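Local structure of cytochrome P450 monooxygenase (Rhodococcus sp. ECU0066, 6KBH) at residues H284-N289 and T431-P436. The protein is a self-sufficient cytochrome P450 that probably carries out monooxygenation at its heme, using electrons passed on through its own FMN and 2Fe-2S cluster. Numbering follows the deposited sequence.
Sequences HETTAN and TSFRGP. With HEM (protoporphyrin IX containing Fe), chain C.
Arg-434 O lies against Asn-289 CB at 3.2 Å and accepts a hydrogen bond from Asn-293 ND2, one turn further along helix 284-300, so two asparagines of one helix face meet the extended 433-436 part of the loop. No hydrogen bond joins 284-289 to 431-436. The Asn-289 amide lies beside Gly-435, whose CA comes to 3.3 Å from Asn-289 OD1; this is where the two backbones are nearest, with CA atoms 4.1 Å apart.

Nearer the heme, Phe-433 reaches from the loop to Thr-286, and its CZ meets Thr-286 CG2 at 3.4 Å. The methyl approaches the ring obliquely, while Glu-285 CB lies by Phe-433 CD2 at 4.4 Å. The Glu-285 carboxylate turns elsewhere, OE2 accepting a bond from His-209 N. Helix 284-300 is the long distal helix (helix I) of the P450 fold, and Glu-285 and Thr-286 are consistent with its acid-alcohol pair, on the oxygen-binding side of the heme in P450s.

With OG1 between its backbone N and carbonyl carbon (chi1 51°), Thr-286 presents two different sides: the methyl to Phe-433, the hydroxyl to the porphyrin, where OG1 is 3.3 Å from HEM C4B. That hydroxyl is also hydrogen-bonded to Ala-282 O, and Thr-287 OG1 similarly to Ala-283 O. Thr-287 N borders the porphyrin substituent carbon CAB at 3.5 Å. Thr-210 of helix 210-214 touches both Glu-285 and Phe-433.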
ATOM      1  N   HIS A 284       7.922 -16.328   9.673  1.00 85.12           N
ATOM      2  CA  HIS A 284       6.963 -17.126  10.439  1.00 83.15           C
ATOM      3  C   HIS A 284       6.344 -16.350  11.601  1.00 79.34           C
ATOM      4  O   HIS A 284       5.135 -16.097  11.615  1.00 80.40           O
ATOM      5  CB  HIS A 284       7.639 -18.405  10.940  1.00 76.09           C
ATOM      6  CG  HIS A 284       6.734 -19.287  11.740  1.00 80.59           C
ATOM      7  ND1 HIS A 284       7.206 -20.218  12.639  1.00 77.55           N
ATOM      8  CD2 HIS A 284       5.383 -19.376  11.779  1.00 78.83           C
ATOM      9  CE1 HIS A 284       6.185 -20.845  13.197  1.00 85.20           C
ATOM     10  NE2 HIS A 284       5.068 -20.351  12.694  1.00 84.78           N
ATOM     11  N   GLU A 285       7.157 -15.962  12.590  1.00 78.11           N
ATOM     12  CA  GLU A 285       6.587 -15.406  13.817  1.00 78.42           C
ATOM     13  C   GLU A 285       6.033 -14.008  13.590  1.00 76.03           C
ATOM     14  O   GLU A 285       4.978 -13.658  14.133  1.00 71.67           O
ATOM     15  CB  GLU A 285       7.624 -15.369  14.936  1.00 73.04           C
ATOM     16  CG  GLU A 285       8.457 -16.614  15.103  1.00 79.98           C
ATOM     17  CD  GLU A 285       9.091 -16.676  16.478  1.00 85.46           C
ATOM     18  OE1 GLU A 285       8.409 -16.331  17.467  1.00 72.88           O
ATOM     19  OE2 GLU A 285      10.282 -17.032  16.563  1.00 83.30           O
ATOM     20  N   THR A 286       6.740 -13.191  12.807  1.00 72.28           N
ATOM     21  CA  THR A 286       6.282 -11.831  12.555  1.00 78.33           C
ATOM     22  C   THR A 286       4.899 -11.824  11.918  1.00 74.55           C
ATOM     23  O   THR A 286       4.048 -11.001  12.272  1.00 71.54           O
ATOM     24  CB  THR A 286       7.289 -11.101  11.670  1.00 76.65           C
ATOM     25  OG1 THR A 286       7.577 -11.904  10.519  1.00 83.95           O
ATOM     26  CG2 THR A 286       8.576 -10.847  12.430  1.00 65.20           C
ATOM     27  N   THR A 287       4.649 -12.746  10.986  1.00 72.76           N
ATOM     28  CA  THR A 287       3.335 -12.795  10.350  1.00 80.11           C
ATOM     29  C   THR A 287       2.291 -13.377  11.294  1.00 69.24           C
ATOM     30  O   THR A 287       1.186 -12.837  11.414  1.00 82.04           O
ATOM     31  CB  THR A 287       3.405 -13.598   9.051  1.00 83.89           C
ATOM     32  OG1 THR A 287       4.353 -12.991   8.163  1.00 82.18           O
ATOM     33  CG2 THR A 287       2.043 -13.631   8.372  1.00 76.40           C
ATOM     34  N   ALA A 288       2.622 -14.474  11.974  1.00 68.17           N
ATOM     35  CA  ALA A 288       1.695 -15.058  12.938  1.00 83.47           C
ATOM     36  C   ALA A 288       1.276 -14.033  13.987  1.00 84.53           C
ATOM     37  O   ALA A 288       0.079 -13.825  14.226  1.00 85.35           O
ATOM     38  CB  ALA A 288       2.332 -16.278  13.604  1.00 85.33           C
ATOM     39  N   ASN A 289       2.255 -13.373  14.613  1.00 80.02           N
ATOM     40  CA  ASN A 289       1.953 -12.370  15.630  1.00 66.31           C
ATOM     41  C   ASN A 289       1.105 -11.238  15.066  1.00 75.46           C
ATOM     42  O   ASN A 289       0.188 -10.750  15.736  1.00 74.17           O
ATOM     43  CB  ASN A 289       3.252 -11.828  16.225  1.00 70.42           C
ATOM     44  CG  ASN A 289       4.003 -12.874  17.032  1.00 72.48           C
ATOM     45  OD1 ASN A 289       3.394 -13.740  17.661  1.00 69.63           O
ATOM     46  ND2 ASN A 289       5.329 -12.794  17.021  1.00 66.20           N
ATOM     47  N   THR A 431      12.353  -7.773  23.708  1.00 66.45           N
ATOM     48  CA  THR A 431      12.439  -6.375  23.316  1.00 58.59           C
ATOM     49  C   THR A 431      11.706  -6.061  22.020  1.00 71.78           C
ATOM     50  O   THR A 431      11.313  -4.908  21.822  1.00 81.89           O
ATOM     51  CB  THR A 431      13.901  -5.950  23.166  1.00 64.76           C
ATOM     52  OG1 THR A 431      14.448  -6.521  21.971  1.00 56.84           O
ATOM     53  CG2 THR A 431      14.714  -6.408  24.368  1.00 57.03           C
ATOM     54  N   SER A 432      11.503  -7.042  21.137  1.00 71.69           N
ATOM     55  CA  SER A 432      11.179  -6.687  19.761  1.00 59.17           C
ATOM     56  C   SER A 432       9.911  -7.319  19.194  1.00 67.71           C
ATOM     57  O   SER A 432       9.219  -6.684  18.391  1.00 74.18           O
ATOM     58  CB  SER A 432      12.369  -7.028  18.867  1.00 63.47           C
ATOM     59  OG  SER A 432      13.492  -6.242  19.222  1.00 59.31           O
ATOM     60  N   PHE A 433       9.584  -8.549  19.572  1.00 59.95           N
ATOM     61  CA  PHE A 433       8.452  -9.240  18.968  1.00 66.25           C
ATOM     62  C   PHE A 433       7.258  -9.262  19.909  1.00 66.03           C
ATOM     63  O   PHE A 433       7.409  -9.408  21.126  1.00 77.93           O
ATOM     64  CB  PHE A 433       8.830 -10.666  18.560  1.00 70.23           C
ATOM     65  CG  PHE A 433       9.582 -10.742  17.261  1.00 74.64           C
ATOM     66  CD1 PHE A 433       9.991  -9.585  16.617  1.00 75.38           C
ATOM     67  CD2 PHE A 433       9.871 -11.962  16.677  1.00 80.23           C
ATOM     68  CE1 PHE A 433      10.680  -9.646  15.426  1.00 72.66           C
ATOM     69  CE2 PHE A 433      10.560 -12.028  15.484  1.00 68.40           C
ATOM     70  CZ  PHE A 433      10.967 -10.868  14.860  1.00 74.08           C
ATOM     71  N   ARG A 434       6.064  -9.129  19.333  1.00 64.21           N
ATOM     72  CA  ARG A 434       4.838  -8.972  20.109  1.00 77.36           C
ATOM     73  C   ARG A 434       3.701  -9.699  19.404  1.00 74.72           C
ATOM     74  O   ARG A 434       3.309  -9.326  18.294  1.00 75.46           O
ATOM     75  CB  ARG A 434       4.495  -7.494  20.305  1.00 74.71           C
ATOM     76  CG  ARG A 434       3.179  -7.269  21.014  1.00 71.22           C
ATOM     77  CD  ARG A 434       3.050  -5.847  21.524  1.00 71.14           C
ATOM     78  NE  ARG A 434       1.951  -5.739  22.476  1.00 75.60           N
ATOM     79  CZ  ARG A 434       2.014  -6.163  23.734  1.00 79.31           C
ATOM     80  NH1 ARG A 434       3.131  -6.705  24.198  1.00 78.28           N
ATOM     81  NH2 ARG A 434       0.963  -6.034  24.532  1.00 88.08           N
ATOM     82  N   GLY A 435       3.175 -10.726  20.062  1.00 67.88           N
ATOM     83  CA  GLY A 435       2.012 -11.442  19.604  1.00 73.75           C
ATOM     84  C   GLY A 435       1.509 -12.354  20.702  1.00 82.55           C
ATOM     85  O   GLY A 435       2.291 -12.993  21.411  1.00 84.65           O
ATOM     86  N   PRO A 436       0.192 -12.437  20.866  1.00 83.36           N
ATOM     87  CA  PRO A 436      -0.357 -13.215  21.979  1.00 85.40           C
ATOM     88  C   PRO A 436      -0.056 -14.699  21.857  1.00 84.11           C
ATOM     89  O   PRO A 436      -0.009 -15.266  20.764  1.00 86.10           O
ATOM     90  CB  PRO A 436      -1.864 -12.946  21.892  1.00 86.57           C
ATOM     91  CG  PRO A 436      -2.102 -12.590  20.466  1.00 83.82           C
ATOM     92  CD  PRO A 436      -0.861 -11.882  19.997  1.00 79.59           C
TER
HETATM   93  CHA HEM C 802      13.654  -7.131   7.260  1.00 72.55           C
HETATM   94  CHB HEM C 802       9.372  -6.654   9.885  1.00 63.93           C
HETATM   95  CHC HEM C 802       7.213 -10.670   7.197  1.00 71.37           C
HETATM   96  CHD HEM C 802      11.473 -11.110   4.614  1.00 75.61           C
HETATM   97  C1A HEM C 802      12.506  -6.837   8.121  1.00 72.69           C
HETATM   98  C2A HEM C 802      12.784  -5.726   9.037  1.00 58.52           C
HETATM   99  C3A HEM C 802      11.597  -5.589   9.762  1.00 62.31           C
HETATM  100  C4A HEM C 802      10.706  -6.645   9.215  1.00 54.12           C
HETATM  101  CMA HEM C 802      11.313  -4.598  10.847  1.00 59.17           C
HETATM  102  CAA HEM C 802      14.025  -4.897   9.167  1.00 61.54           C
HETATM  103  CBA HEM C 802      13.921  -3.520   8.588  1.00 63.91           C
HETATM  104  CGA HEM C 802      15.150  -2.687   8.451  1.00 66.22           C
HETATM  105  O1A HEM C 802      16.067  -3.164   9.171  1.00 78.76           O
HETATM  106  O2A HEM C 802      14.929  -1.735   7.653  1.00 62.93           O
HETATM  107  C1B HEM C 802       8.379  -7.680   9.434  1.00 62.92           C
HETATM  108  C2B HEM C 802       6.960  -7.836   9.996  1.00 72.66           C
HETATM  109  C3B HEM C 802       6.290  -9.092   9.148  1.00 59.53           C
HETATM  110  C4B HEM C 802       7.371  -9.549   8.187  1.00 64.04           C
HETATM  111  CMB HEM C 802       6.330  -7.029  11.080  1.00 76.81           C
HETATM  112  CAB HEM C 802       4.927  -9.676   9.298  1.00 62.85           C
HETATM  113  CBB HEM C 802       3.759  -8.752   9.249  1.00 68.12           C
HETATM  114  C1C HEM C 802       8.408 -10.929   6.345  1.00 75.70           C
HETATM  115  C2C HEM C 802       8.131 -12.025   5.453  1.00 69.59           C
HETATM  116  C3C HEM C 802       9.294 -12.170   4.730  1.00 74.99           C
HETATM  117  C4C HEM C 802      10.163 -11.131   5.261  1.00 70.29           C
HETATM  118  CMC HEM C 802       6.872 -12.818   5.335  1.00 69.16           C
HETATM  119  CAC HEM C 802       9.551 -13.161   3.637  1.00 78.89           C
HETATM  120  CBC HEM C 802      10.461 -14.316   3.858  1.00 75.69           C
HETATM  121  C1D HEM C 802      12.271 -10.039   5.222  1.00 63.44           C
HETATM  122  C2D HEM C 802      13.640  -9.938   4.617  1.00 60.68           C
HETATM  123  C3D HEM C 802      14.333  -8.690   5.445  1.00 66.16           C
HETATM  124  C4D HEM C 802      13.254  -8.261   6.398  1.00 67.02           C
HETATM  125  CMD HEM C 802      14.207 -10.784   3.531  1.00 76.36           C
HETATM  126  CAD HEM C 802      15.698  -8.131   5.258  1.00 75.64           C
HETATM  127  CBD HEM C 802      15.867  -7.222   4.085  1.00 59.85           C
HETATM  128  CGD HEM C 802      17.049  -6.324   4.090  1.00 68.09           C
HETATM  129  O1D HEM C 802      17.480  -6.259   5.267  1.00 73.85           O
HETATM  130  O2D HEM C 802      17.275  -5.877   2.937  1.00 65.26           O
HETATM  131  NA  HEM C 802      11.238  -7.423   8.212  1.00 70.35           N
HETATM  132  NB  HEM C 802       8.605  -8.649   8.308  1.00 67.37           N
HETATM  133  NC  HEM C 802       9.658 -10.360   6.245  1.00 75.22           N
HETATM  134  ND  HEM C 802      11.902  -9.021   6.307  1.00 64.76           N
HETATM  135 FE   HEM C 802      10.275  -8.933   7.429  1.00 75.70          FE